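Local coordinates for protein molybdopterin molybdotransferase (Pyrococcus horikoshii, PDB 1UZ5) that probably inserts molybdate into adenylyl-molybdopterin, releasing AMP and yielding Mo-molybdopterin, a late step of molybdenum cofactor biosynthesis that depends on magnesium, at residues P296-P301 against L313-L318; K182-S187 against D248-S253; R76-G81 against N124-I129; D57-R62 against A98-T103; V352-D357 against D374-V379. All coordinates share one frame; numbering follows the deposited sequence.

Contact 1: P296-P301 against L313-L318; sequences PVFGLP and LLVVPL
Phe298 is the bump of this contact, and the hollow that takes it lies between Leu314, Val315 and Leu318 on the facing side of the helix. The CG2 methyl of Val315 sits above the middle of the ring, 3.8 Å from the centroid of the Phe298 ring and 13° off its normal, a well-formed CH-pi contact. Leu318 comes instead at the edge of the same ring, close to its plane, with CD2 placed 3.8 Å from Phe298 CE2. The hollow is completed by CB of Leu314, 3.9 Å from Phe298 CE1 and oblique to the ring. The valine can use CG2 in this way because chi1 of -172° turns CG1 anti to the backbone N and leaves the other methyl to face the strand. Smaller contacts extend the fit at both ends: Pro296 CB rests 4.1 Å from Leu318 CD2, and Leu300 CD1 approaches the methyl of Val315 that already lies over the ring. The axes of 296-300 and 313-318 run roughly antiparallel, 10.0 Å apart at closest, and the helix packs on one face of the sheet in the probable molybdopterin-binding domain, with Ile289 of the next strand also touching Leu314. No hydrogen bond or charge links the two segments; cohesion rests on dispersion and the exclusion of water, and the fit depends on the shape of one aromatic ring and its aliphatic surround.

Contact 2: K182-S187 against D248-S253; sequences KVAVIS and DVVVIS
The carboxylate of Asp248 and the peptide groups of 182-187 and 248-253 are the flat groups here. OD2 of Asp248 receives the backbone N of Lys182 at 2.7 Å on its anti side, the donor 26° out of the carboxylate plane; chi1 of -57° sets the acid group beside its own backbone N, near the start of the opposing strand. The N-H and C=O groups of the peptides lie between the strands, with side chains above and below. Lys182 O accepts twice, from Asp248 N at 2.8 Å and from Val249 N, and from there the bonds run in parallel register: Ala184 N gives to Val249 O, Val251 N to Ala184 O, Ile186 N to Val251 O and Ser253 N to Ile186 O. On one face Val183 CG1 lies 3.6 Å from Val251 CG2; on the other, Ile186 CB and Ile252 CG1 are 4.2 Å apart. Beyond the valines, a water bridges Ser187 OG, Ser253 OG and Ile186 O, while Ser187 OG also bonds to Asp206. The pair forms the middle of the four parallel strands of a mixed six-stranded sheet: strand 222-229 flanks 182-188 and strand 295-300 flanks 249-253. Helix 208-219 packs against Val183 and Val185, and helix 233-246 against Ala184, Ile186 and Ile252 on the reverse face.

Contact 3: R76-G81 against N124-I129; sequences RLKVIG and NGEILI
Leu77 and Ile127 exchange backbone hydrogen bonds in both directions: Leu77 N gives to Ile127 O at 2.9 Å, and Ile127 N returns a bond to Leu77 O at 2.8 Å. A further bond, Val79 N to Gly125 O at 3.2 Å, reaches the turn before strand 126-129. That same Gly125 oxygen also accepts from a water, which makes a weak second bond to Val79 O. The two strands are antiparallel neighbours in the mixed beta sheet of the MoeA N-terminal region, where strand 75-83 is bordered on its other edge by strand 97-101, to which Lys78 and Ile80 turn their backbone bonds. On the face bearing Arg76 and Glu126, the charged ends form a salt bridge whose hydrogen bond is weak, Arg76 NH1 to Glu126 OE2 at 3.4 Å, with guanidinium and carboxylate planes 77° apart. The arginine chain, bent at chi2 and chi3, crosses the glutamate at a slant, and Leu128 CD2 touches Arg76 CG. The reverse face is apolar: Val79 CG2 meets Ile127 CG2 at 3.7 Å, these side chains crossing at about a right angle, while Tyr59 of strand 58-61 packs against both.

Contact 4: D57-R62 against A98-T103; sequences DGYAVR and AAYIST. With SO4 (sulfate ion), chain B.
Tyr59 and Tyr100 form a T-shaped pair on one face of an antiparallel strand pairing in the MoeA N-terminal sheet: the edge of Tyr100 points at the face of Tyr59, with the ring planes 76° apart and the ring centroids separated by 5.6 Å. Tyr100 CD1 does the touching, 4.0 Å from Tyr59 CZ and nearer the rim of the ring than its middle. A chi1 of 174°, with CG of Tyr100 anti to its backbone N, brings the ring beside Gly58, whose oxygen is oblique to it, 3.3 Å from Tyr100 CD1. Beneath the rings the backbones are tightly joined. Gly58 and Ile101 exchange two hydrogen bonds, as do Ala60 and Ala99, and on the far face Ile101 CG2 packs against Ala60 CB. Phe117 and Val120 also pack on Tyr59, and Tyr59, Ala60 and Ile101 are buried here. The other end is looser and open to solvent. There the exposed Asp57 and Thr103 meet beyond the paired strands through a single carboxylate oxygen: OD1 of Asp57 accepts Thr103 N at 2.8 Å nearly in line with its C-O bond, and Thr103 OG1, 3.2 Å away, from above the carboxylate plane. Next to them Ser102 turns away from the facing strand to a sulfate, probably from the crystallisation liquor and also held by Ala85 N; Ser102 OG donates to sulfate O4 at 2.7 Å.

Contact 5: V352-D357 against D374-V379; sequences VKLEGD and DADGFV
A classic beta bulge in the MoeA C-terminal domain brings Asp376 and Gly377 together opposite Val352. Val352 O takes Asp376 N at 2.8 Å and a weak second bond from Gly377 N at 3.4 Å; Val352 N gives to Gly377 O at 2.8 Å in a nearly straight bond of 170°. The Asp376 side chain points toward the facing strand. With chi1 of -64°, CG of Asp376 lies anti to its carbonyl carbon, and OD2 uses its anti lone pair to accept Leu354 N at 2.6 Å, thereby occupying a backbone donor just beyond the bulge. A water gives hydrogen bonds to this oxygen and to Leu354 O, and accepts a weak one from Lys353 NZ. Lys353 lies alongside Asp376, pointing the same way, with Lys353 CG 3.3 Å from Asp374 O; its ammonium stays short of ion-pair contact with either aspartate, though the nearby positive charge may still favour their ionised forms. On the apolar side, Val352 CG1 and Val379 CG2 touch at 3.7 Å, the two side chains crossing at about a right angle, and Val379 continues onto Val394 and Val396 of strand 391-398, which pairs with the other side of 377-381. Helix 368-374 ends at Asp374, and Ala375 leads into the antiparallel pairing, which opens with the classic bulge where strand 377-381 begins.

How the contacts relate
Along the chain contacts 4 and 3 come first, their segments alternating, followed in series by contacts 2, 1 and 5. Contacts 3 and 4 share one sheet of the N-terminal region, their centres about 10 Å apart, with strand 75-83 pairing directly with 97-101. Contacts 1 and 2 share the sheet of the probable molybdopterin-binding domain, where strands 249-253 and 295-300 are neighbours and centres lie about 9 Å apart. Contact 5, in the C-terminal domain, meets contact 1 where Phe378 packs on Leu313. The N-terminal pair stands far off, about 60 to 75 Å between centres, across the chain's centre, consistent with an elongated, multi-domain MoeA protein.

Contact 1: P296-P301 against L313-L318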
# COMPACT_ATOMS: atom_id res chain seq x y z
N PRO A 296 1.33 17.66 -15.18
CA PRO A 296 0.44 16.87 -16.03
C PRO A 296 -1.01 17.30 -15.84
O PRO A 296 -1.44 17.62 -14.73
CB PRO A 296 0.68 15.44 -15.54
CG PRO A 296 2.11 15.48 -15.07
CD PRO A 296 2.15 16.79 -14.32
N VAL A 297 -1.76 17.32 -16.93
CA VAL A 297 -3.17 17.70 -16.90
C VAL A 297 -3.93 16.64 -17.69
O VAL A 297 -3.53 16.28 -18.79
CB VAL A 297 -3.41 19.08 -17.54
CG1 VAL A 297 -4.88 19.49 -17.38
CG2 VAL A 297 -2.50 20.11 -16.91
N PHE A 298 -5.02 16.16 -17.11
CA PHE A 298 -5.84 15.14 -17.75
C PHE A 298 -7.28 15.63 -17.93
O PHE A 298 -7.84 16.26 -17.04
CB PHE A 298 -5.87 13.86 -16.90
CG PHE A 298 -4.56 13.14 -16.83
CD1 PHE A 298 -4.27 12.11 -17.72
CD2 PHE A 298 -3.62 13.47 -15.86
CE1 PHE A 298 -3.06 11.41 -17.64
CE2 PHE A 298 -2.41 12.78 -15.77
CZ PHE A 298 -2.13 11.74 -16.66
N GLY A 299 -7.84 15.35 -19.10
CA GLY A 299 -9.22 15.73 -19.39
C GLY A 299 -9.92 14.41 -19.63
O GLY A 299 -9.70 13.77 -20.66
N LEU A 300 -10.73 13.98 -18.67
CA LEU A 300 -11.42 12.69 -18.79
C LEU A 300 -12.91 12.83 -19.10
O LEU A 300 -13.49 13.90 -18.92
CB LEU A 300 -11.26 11.90 -17.49
CG LEU A 300 -9.85 11.77 -16.91
CD1 LEU A 300 -9.91 10.99 -15.61
CD2 LEU A 300 -8.94 11.09 -17.91
N PRO A 301 -13.54 11.74 -19.57
CA PRO A 301 -14.97 11.71 -19.91
C PRO A 301 -15.85 12.04 -18.70
O PRO A 301 -15.46 11.81 -17.55
CB PRO A 301 -15.19 10.27 -20.37
CG PRO A 301 -13.85 9.87 -20.91
CD PRO A 301 -12.90 10.45 -19.89
N LEU A 313 -6.71 3.79 -16.09
CA LEU A 313 -5.76 3.52 -17.16
C LEU A 313 -4.67 4.56 -17.33
O LEU A 313 -3.52 4.21 -17.60
CB LEU A 313 -6.51 3.38 -18.49
CG LEU A 313 -7.30 2.09 -18.71
CD1 LEU A 313 -8.18 2.22 -19.94
CD2 LEU A 313 -6.34 0.93 -18.86
N LEU A 314 -5.01 5.83 -17.15
CA LEU A 314 -4.05 6.91 -17.36
C LEU A 314 -3.47 7.62 -16.14
O LEU A 314 -2.27 7.88 -16.08
CB LEU A 314 -4.67 7.97 -18.27
CG LEU A 314 -5.32 7.51 -19.58
CD1 LEU A 314 -5.92 8.70 -20.30
CD2 LEU A 314 -4.28 6.82 -20.46
N VAL A 315 -4.32 7.95 -15.18
CA VAL A 315 -3.85 8.68 -14.01
C VAL A 315 -3.25 7.81 -12.91
O VAL A 315 -2.21 8.15 -12.34
CB VAL A 315 -4.98 9.54 -13.41
CG1 VAL A 315 -4.42 10.44 -12.32
CG2 VAL A 315 -5.63 10.38 -14.51
N VAL A 316 -3.89 6.69 -12.61
CA VAL A 316 -3.42 5.80 -11.56
C VAL A 316 -1.95 5.40 -11.72
O VAL A 316 -1.17 5.53 -10.78
CB VAL A 316 -4.32 4.55 -11.45
CG1 VAL A 316 -3.74 3.55 -10.47
CG2 VAL A 316 -5.71 4.98 -10.98
N PRO A 317 -1.54 4.92 -12.91
CA PRO A 317 -0.14 4.53 -13.08
C PRO A 317 0.83 5.66 -12.70
O PRO A 317 1.88 5.42 -12.09
CB PRO A 317 -0.06 4.16 -14.56
CG PRO A 317 -1.43 3.58 -14.80
CD PRO A 317 -2.32 4.59 -14.12
N LEU A 318 0.47 6.89 -13.04
CA LEU A 318 1.29 8.05 -12.74
C LEU A 318 1.41 8.24 -11.23
O LEU A 318 2.51 8.44 -10.70
CB LEU A 318 0.68 9.32 -13.35
CG LEU A 318 1.40 10.64 -13.08
CD1 LEU A 318 2.81 10.59 -13.64
CD2 LEU A 318 0.62 11.79 -13.70

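Contact 2: K182-S187 against D248-S253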
# COMPACT_ATOMS: atom_id res chain seq x y z
N LYS A 182 -0.31 15.91 -4.73
CA LYS A 182 -1.54 16.68 -4.78
C LYS A 182 -2.17 16.66 -6.16
O LYS A 182 -1.52 16.94 -7.16
CB LYS A 182 -1.28 18.13 -4.37
CG LYS A 182 -0.85 18.31 -2.93
CD LYS A 182 -0.63 19.78 -2.63
CE LYS A 182 -0.27 20.00 -1.17
NZ LYS A 182 -0.03 21.44 -0.88
N VAL A 183 -3.45 16.31 -6.22
CA VAL A 183 -4.17 16.27 -7.49
C VAL A 183 -5.36 17.22 -7.42
O VAL A 183 -6.29 17.01 -6.64
CB VAL A 183 -4.69 14.86 -7.80
CG1 VAL A 183 -5.41 14.86 -9.15
CG2 VAL A 183 -3.52 13.88 -7.82
N ALA A 184 -5.32 18.29 -8.22
CA ALA A 184 -6.40 19.27 -8.26
C ALA A 184 -7.46 18.71 -9.21
O ALA A 184 -7.17 18.40 -10.37
CB ALA A 184 -5.88 20.61 -8.77
N VAL A 185 -8.69 18.59 -8.71
CA VAL A 185 -9.79 18.03 -9.49
C VAL A 185 -10.85 19.06 -9.85
O VAL A 185 -11.28 19.84 -9.00
CB VAL A 185 -10.47 16.88 -8.74
CG1 VAL A 185 -11.65 16.34 -9.55
CG2 VAL A 185 -9.45 15.77 -8.46
N ILE A 186 -11.27 19.04 -11.11
CA ILE A 186 -12.28 19.96 -11.62
C ILE A 186 -13.42 19.21 -12.34
O ILE A 186 -13.17 18.25 -13.06
CB ILE A 186 -11.67 20.96 -12.64
CG1 ILE A 186 -10.69 21.89 -11.92
CG2 ILE A 186 -12.77 21.76 -13.34
CD1 ILE A 186 -9.79 22.68 -12.87
N SER A 187 -14.65 19.65 -12.11
CA SER A 187 -15.82 19.06 -12.79
C SER A 187 -16.36 20.12 -13.75
O SER A 187 -16.56 21.27 -13.35
CB SER A 187 -16.91 18.67 -11.79
OG SER A 187 -16.53 17.52 -11.04
N ASP A 248 0.02 19.04 -8.16
CA ASP A 248 1.18 18.54 -8.89
C ASP A 248 0.62 17.97 -10.18
O ASP A 248 1.32 17.79 -11.17
CB ASP A 248 1.86 17.41 -8.10
CG ASP A 248 2.28 17.85 -6.71
OD1 ASP A 248 3.00 18.87 -6.60
OD2 ASP A 248 1.90 17.16 -5.74
N VAL A 249 -0.68 17.67 -10.13
CA VAL A 249 -1.40 17.11 -11.26
C VAL A 249 -2.81 17.67 -11.26
O VAL A 249 -3.38 17.92 -10.21
CB VAL A 249 -1.48 15.57 -11.15
CG1 VAL A 249 -2.39 15.01 -12.24
CG2 VAL A 249 -0.09 14.97 -11.26
N VAL A 250 -3.37 17.90 -12.45
CA VAL A 250 -4.73 18.41 -12.57
C VAL A 250 -5.56 17.39 -13.34
O VAL A 250 -5.12 16.86 -14.36
CB VAL A 250 -4.76 19.77 -13.32
CG1 VAL A 250 -6.21 20.25 -13.49
CG2 VAL A 250 -3.97 20.81 -12.54
N VAL A 251 -6.74 17.08 -12.82
CA VAL A 251 -7.61 16.13 -13.48
C VAL A 251 -8.97 16.79 -13.67
O VAL A 251 -9.55 17.32 -12.73
CB VAL A 251 -7.78 14.82 -12.68
CG1 VAL A 251 -8.74 13.88 -13.41
CG2 VAL A 251 -6.44 14.13 -12.51
N ILE A 252 -9.44 16.76 -14.91
CA ILE A 252 -10.72 17.38 -15.26
C ILE A 252 -11.64 16.33 -15.87
O ILE A 252 -11.21 15.51 -16.69
CB ILE A 252 -10.49 18.50 -16.31
CG1 ILE A 252 -9.42 19.47 -15.80
CG2 ILE A 252 -11.80 19.24 -16.57
CD1 ILE A 252 -8.86 20.39 -16.86
N SER A 253 -12.90 16.33 -15.45
CA SER A 253 -13.88 15.40 -16.00
C SER A 253 -15.08 16.23 -16.47
O SER A 253 -15.46 17.21 -15.83
CB SER A 253 -14.34 14.38 -14.96
OG SER A 253 -15.19 14.97 -14.00
O HOH W 1 -14.27 15.94 -11.84

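Contact 3: R76-G81 against N124-I129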
# COMPACT_ATOMS: atom_id res chain seq x y z
N ARG A 76 26.30 -31.35 40.50
CA ARG A 76 25.77 -30.41 41.47
C ARG A 76 26.32 -29.01 41.17
O ARG A 76 27.53 -28.81 41.10
CB ARG A 76 26.18 -30.82 42.88
CG ARG A 76 25.42 -30.10 43.97
CD ARG A 76 26.29 -29.81 45.18
NE ARG A 76 26.78 -31.02 45.84
CZ ARG A 76 27.62 -31.01 46.87
NH1 ARG A 76 28.07 -29.86 47.35
NH2 ARG A 76 28.01 -32.15 47.42
N LEU A 77 25.41 -28.05 40.98
CA LEU A 77 25.81 -26.68 40.71
C LEU A 77 25.28 -25.76 41.81
O LEU A 77 24.19 -25.97 42.33
CB LEU A 77 25.27 -26.22 39.35
CG LEU A 77 25.65 -27.04 38.11
CD1 LEU A 77 25.04 -26.40 36.88
CD2 LEU A 77 27.17 -27.11 37.97
N LYS A 78 26.06 -24.74 42.15
CA LYS A 78 25.67 -23.80 43.18
C LYS A 78 24.93 -22.61 42.54
O LYS A 78 25.43 -22.01 41.59
CB LYS A 78 26.91 -23.30 43.92
CG LYS A 78 26.62 -22.47 45.17
CD LYS A 78 27.92 -22.06 45.85
CE LYS A 78 27.65 -21.19 47.07
NZ LYS A 78 28.92 -20.73 47.72
N VAL A 79 23.74 -22.30 43.05
CA VAL A 79 22.94 -21.18 42.53
C VAL A 79 23.44 -19.91 43.19
O VAL A 79 23.22 -19.69 44.38
CB VAL A 79 21.45 -21.39 42.83
CG1 VAL A 79 20.62 -20.23 42.25
CG2 VAL A 79 21.00 -22.70 42.24
N ILE A 80 24.13 -19.07 42.43
CA ILE A 80 24.71 -17.86 42.99
C ILE A 80 23.95 -16.55 42.75
O ILE A 80 24.35 -15.50 43.25
CB ILE A 80 26.13 -17.65 42.46
CG1 ILE A 80 26.08 -17.28 40.98
CG2 ILE A 80 26.95 -18.94 42.63
CD1 ILE A 80 27.36 -16.69 40.47
N GLY A 81 22.86 -16.62 42.00
CA GLY A 81 22.11 -15.40 41.74
C GLY A 81 20.89 -15.67 40.88
O GLY A 81 20.50 -16.82 40.68
N ASN A 124 19.73 -27.32 49.28
CA ASN A 124 20.61 -26.37 49.97
C ASN A 124 21.22 -25.27 49.10
O ASN A 124 22.44 -25.11 49.06
CB ASN A 124 21.74 -27.13 50.67
CG ASN A 124 21.25 -28.10 51.73
OD1 ASN A 124 20.60 -29.10 51.42
ND2 ASN A 124 21.54 -27.81 52.99
N GLY A 125 20.37 -24.52 48.40
CA GLY A 125 20.88 -23.45 47.55
C GLY A 125 21.74 -23.96 46.41
O GLY A 125 22.64 -23.26 45.92
N GLU A 126 21.47 -25.19 45.99
CA GLU A 126 22.20 -25.81 44.90
C GLU A 126 21.22 -26.63 44.08
O GLU A 126 20.08 -26.83 44.50
CB GLU A 126 23.29 -26.74 45.44
CG GLU A 126 24.31 -26.03 46.31
CD GLU A 126 25.62 -26.76 46.37
OE1 GLU A 126 26.26 -26.91 45.30
OE2 GLU A 126 26.02 -27.19 47.47
N ILE A 127 21.64 -27.08 42.91
CA ILE A 127 20.75 -27.88 42.08
C ILE A 127 21.47 -29.11 41.55
O ILE A 127 22.69 -29.10 41.35
CB ILE A 127 20.19 -27.05 40.90
CG1 ILE A 127 21.33 -26.55 40.01
CG2 ILE A 127 19.38 -25.87 41.42
CD1 ILE A 127 20.84 -25.84 38.73
N LEU A 128 20.71 -30.17 41.32
CA LEU A 128 21.26 -31.42 40.79
C LEU A 128 20.78 -31.61 39.36
O LEU A 128 19.58 -31.50 39.08
CB LEU A 128 20.82 -32.61 41.65
CG LEU A 128 21.34 -32.67 43.09
CD1 LEU A 128 20.73 -33.87 43.79
CD2 LEU A 128 22.86 -32.75 43.10
N ILE A 129 21.72 -31.88 38.47
CA ILE A 129 21.44 -32.08 37.06
C ILE A 129 21.77 -33.53 36.70
O ILE A 129 22.88 -34.00 36.97
CB ILE A 129 22.29 -31.11 36.21
CG1 ILE A 129 21.98 -29.67 36.65
CG2 ILE A 129 21.99 -31.30 34.73
CD1 ILE A 129 22.82 -28.62 35.97
O HOH W 2 24.10 -21.40 47.12

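Contact 4: D57-R62 against A98-T103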
# COMPACT_ATOMS: atom_id res chain seq x y z
N ASP A 57 11.41 -20.97 32.35
CA ASP A 57 11.84 -20.62 33.70
C ASP A 57 12.77 -21.76 34.10
O ASP A 57 12.45 -22.93 33.88
CB ASP A 57 10.68 -20.59 34.69
CG ASP A 57 9.70 -19.46 34.44
OD1 ASP A 57 10.12 -18.39 33.95
OD2 ASP A 57 8.51 -19.64 34.76
N GLY A 58 13.91 -21.44 34.69
CA GLY A 58 14.81 -22.50 35.10
C GLY A 58 16.16 -22.00 35.55
O GLY A 58 16.26 -20.95 36.20
N TYR A 59 17.21 -22.73 35.21
CA TYR A 59 18.54 -22.33 35.62
C TYR A 59 19.52 -22.17 34.49
O TYR A 59 19.73 -23.09 33.69
CB TYR A 59 19.08 -23.34 36.65
CG TYR A 59 18.24 -23.38 37.90
CD1 TYR A 59 17.07 -24.14 37.96
CD2 TYR A 59 18.58 -22.60 39.00
CE1 TYR A 59 16.26 -24.12 39.10
CE2 TYR A 59 17.78 -22.56 40.13
CZ TYR A 59 16.63 -23.32 40.18
OH TYR A 59 15.85 -23.26 41.31
N ALA A 60 20.12 -20.99 34.43
CA ALA A 60 21.11 -20.66 33.42
C ALA A 60 22.39 -21.35 33.88
O ALA A 60 22.78 -21.23 35.04
CB ALA A 60 21.33 -19.15 33.36
N VAL A 61 23.05 -22.04 32.96
CA VAL A 61 24.28 -22.75 33.28
C VAL A 61 25.27 -22.67 32.14
O VAL A 61 24.95 -22.22 31.05
CB VAL A 61 24.02 -24.26 33.51
CG1 VAL A 61 22.94 -24.47 34.56
CG2 VAL A 61 23.61 -24.93 32.19
N ARG A 62 26.50 -23.09 32.42
CA ARG A 62 27.53 -23.18 31.41
C ARG A 62 27.34 -24.65 31.02
O ARG A 62 27.59 -25.54 31.82
CB ARG A 62 28.91 -22.95 32.04
CG ARG A 62 29.07 -21.57 32.61
CD ARG A 62 30.25 -21.46 33.57
NE ARG A 62 31.47 -22.01 33.01
CZ ARG A 62 32.67 -21.46 33.15
NH1 ARG A 62 32.81 -20.32 33.83
NH2 ARG A 62 33.74 -22.04 32.62
N ALA A 98 25.44 -21.65 38.82
CA ALA A 98 24.22 -21.46 38.05
C ALA A 98 23.41 -20.27 38.58
O ALA A 98 23.71 -19.72 39.64
CB ALA A 98 23.37 -22.72 38.12
N ALA A 99 22.38 -19.88 37.84
CA ALA A 99 21.53 -18.77 38.26
C ALA A 99 20.09 -19.06 37.90
O ALA A 99 19.81 -19.60 36.82
CB ALA A 99 21.97 -17.49 37.58
N TYR A 100 19.18 -18.74 38.80
CA TYR A 100 17.78 -18.93 38.48
C TYR A 100 17.49 -17.86 37.42
O TYR A 100 18.03 -16.75 37.48
CB TYR A 100 16.87 -18.68 39.68
CG TYR A 100 15.42 -18.75 39.28
CD1 TYR A 100 14.83 -19.97 38.96
CD2 TYR A 100 14.67 -17.59 39.10
CE1 TYR A 100 13.54 -20.04 38.46
CE2 TYR A 100 13.37 -17.65 38.60
CZ TYR A 100 12.82 -18.87 38.28
OH TYR A 100 11.55 -18.94 37.75
N ILE A 101 16.64 -18.18 36.46
CA ILE A 101 16.30 -17.21 35.43
C ILE A 101 14.88 -17.46 34.97
O ILE A 101 14.44 -18.60 34.87
CB ILE A 101 17.27 -17.32 34.22
CG1 ILE A 101 17.01 -16.20 33.22
CG2 ILE A 101 17.11 -18.68 33.53
CD1 ILE A 101 18.11 -16.04 32.19
N SER A 102 14.13 -16.38 34.72
CA SER A 102 12.75 -16.54 34.27
C SER A 102 12.67 -16.37 32.76
O SER A 102 13.55 -15.78 32.13
CB SER A 102 11.83 -15.54 34.98
OG SER A 102 12.27 -14.21 34.77
N THR A 103 11.61 -16.91 32.17
CA THR A 103 11.41 -16.82 30.73
C THR A 103 11.55 -15.38 30.25
O THR A 103 11.05 -14.46 30.89
CB THR A 103 10.01 -17.34 30.34
OG1 THR A 103 9.85 -18.68 30.82
CG2 THR A 103 9.85 -17.33 28.83
S SO4 B . 9.61 -12.01 36.08
O1 SO4 B . 9.44 -13.54 36.60
O2 SO4 B . 8.57 -11.84 35.08
O3 SO4 B . 9.49 -11.18 37.08
O4 SO4 B . 10.89 -12.02 35.42

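Contact 5: V352-D357 against D374-V379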
# COMPACT_ATOMS: atom_id res chain seq x y z
N VAL A 352 -17.54 -4.01 -15.84
CA VAL A 352 -18.21 -5.23 -15.40
C VAL A 352 -18.42 -5.25 -13.89
O VAL A 352 -17.75 -4.54 -13.14
CB VAL A 352 -17.42 -6.49 -15.78
CG1 VAL A 352 -17.14 -6.51 -17.27
CG2 VAL A 352 -16.12 -6.56 -14.99
N LYS A 353 -19.37 -6.08 -13.47
CA LYS A 353 -19.67 -6.26 -12.06
C LYS A 353 -19.22 -7.67 -11.72
O LYS A 353 -19.56 -8.62 -12.42
CB LYS A 353 -21.17 -6.12 -11.80
CG LYS A 353 -21.53 -6.28 -10.33
CD LYS A 353 -23.03 -6.33 -10.12
CE LYS A 353 -23.36 -6.43 -8.64
NZ LYS A 353 -22.63 -7.56 -8.00
N LEU A 354 -18.47 -7.82 -10.64
CA LEU A 354 -18.00 -9.13 -10.24
C LEU A 354 -18.94 -9.73 -9.21
O LEU A 354 -19.07 -9.23 -8.10
CB LEU A 354 -16.59 -9.04 -9.66
CG LEU A 354 -15.52 -8.57 -10.64
CD1 LEU A 354 -14.17 -8.50 -9.94
CD2 LEU A 354 -15.45 -9.51 -11.83
N GLU A 355 -19.61 -10.81 -9.60
CA GLU A 355 -20.54 -11.51 -8.72
C GLU A 355 -19.99 -12.89 -8.40
O GLU A 355 -20.64 -13.90 -8.63
CB GLU A 355 -21.91 -11.63 -9.39
CG GLU A 355 -22.67 -10.32 -9.46
CD GLU A 355 -23.96 -10.45 -10.24
OE1 GLU A 355 -24.75 -11.38 -9.96
OE2 GLU A 355 -24.20 -9.61 -11.14
N GLY A 356 -18.78 -12.91 -7.86
CA GLY A 356 -18.14 -14.17 -7.52
C GLY A 356 -16.98 -14.41 -8.46
O GLY A 356 -15.95 -13.73 -8.39
N ASP A 357 -17.13 -15.38 -9.36
CA ASP A 357 -16.09 -15.69 -10.32
C ASP A 357 -16.55 -15.35 -11.73
O ASP A 357 -15.84 -15.60 -12.71
CB ASP A 357 -15.72 -17.18 -10.24
CG ASP A 357 -16.92 -18.09 -10.43
OD1 ASP A 357 -17.87 -18.00 -9.61
OD2 ASP A 357 -16.93 -18.88 -11.39
N ASP A 374 -22.22 -0.27 -9.64
CA ASP A 374 -22.00 -1.67 -9.99
C ASP A 374 -20.65 -2.04 -10.60
O ASP A 374 -20.24 -3.20 -10.56
CB ASP A 374 -23.10 -2.16 -10.95
CG ASP A 374 -24.49 -2.04 -10.35
OD1 ASP A 374 -24.63 -2.16 -9.12
OD2 ASP A 374 -25.44 -1.84 -11.13
N ALA A 375 -19.96 -1.07 -11.19
CA ALA A 375 -18.68 -1.33 -11.83
C ALA A 375 -17.55 -1.69 -10.87
O ALA A 375 -17.04 -0.85 -10.14
CB ALA A 375 -18.28 -0.14 -12.69
N ASP A 376 -17.14 -2.96 -10.88
CA ASP A 376 -16.06 -3.41 -10.02
C ASP A 376 -14.72 -3.35 -10.74
O ASP A 376 -13.66 -3.32 -10.12
CB ASP A 376 -16.32 -4.84 -9.55
CG ASP A 376 -17.56 -4.94 -8.68
OD1 ASP A 376 -17.69 -4.12 -7.75
OD2 ASP A 376 -18.39 -5.83 -8.93
N GLY A 377 -14.79 -3.31 -12.07
CA GLY A 377 -13.59 -3.25 -12.88
C GLY A 377 -13.95 -3.27 -14.35
O GLY A 377 -15.12 -3.10 -14.72
N PHE A 378 -12.96 -3.47 -15.21
CA PHE A 378 -13.23 -3.51 -16.64
C PHE A 378 -12.48 -4.62 -17.35
O PHE A 378 -11.44 -5.10 -16.88
CB PHE A 378 -12.89 -2.16 -17.28
CG PHE A 378 -11.44 -1.77 -17.17
CD1 PHE A 378 -10.46 -2.43 -17.92
CD2 PHE A 378 -11.05 -0.74 -16.32
CE1 PHE A 378 -9.12 -2.06 -17.82
CE2 PHE A 378 -9.71 -0.37 -16.22
CZ PHE A 378 -8.75 -1.03 -16.97
N VAL A 379 -13.04 -5.04 -18.48
CA VAL A 379 -12.44 -6.08 -19.30
C VAL A 379 -12.06 -5.41 -20.62
O VAL A 379 -12.89 -4.76 -21.25
CB VAL A 379 -13.44 -7.22 -19.58
CG1 VAL A 379 -12.83 -8.22 -20.54
CG2 VAL A 379 -13.83 -7.90 -18.28
O HOH W 3 -19.68 -6.70 -6.76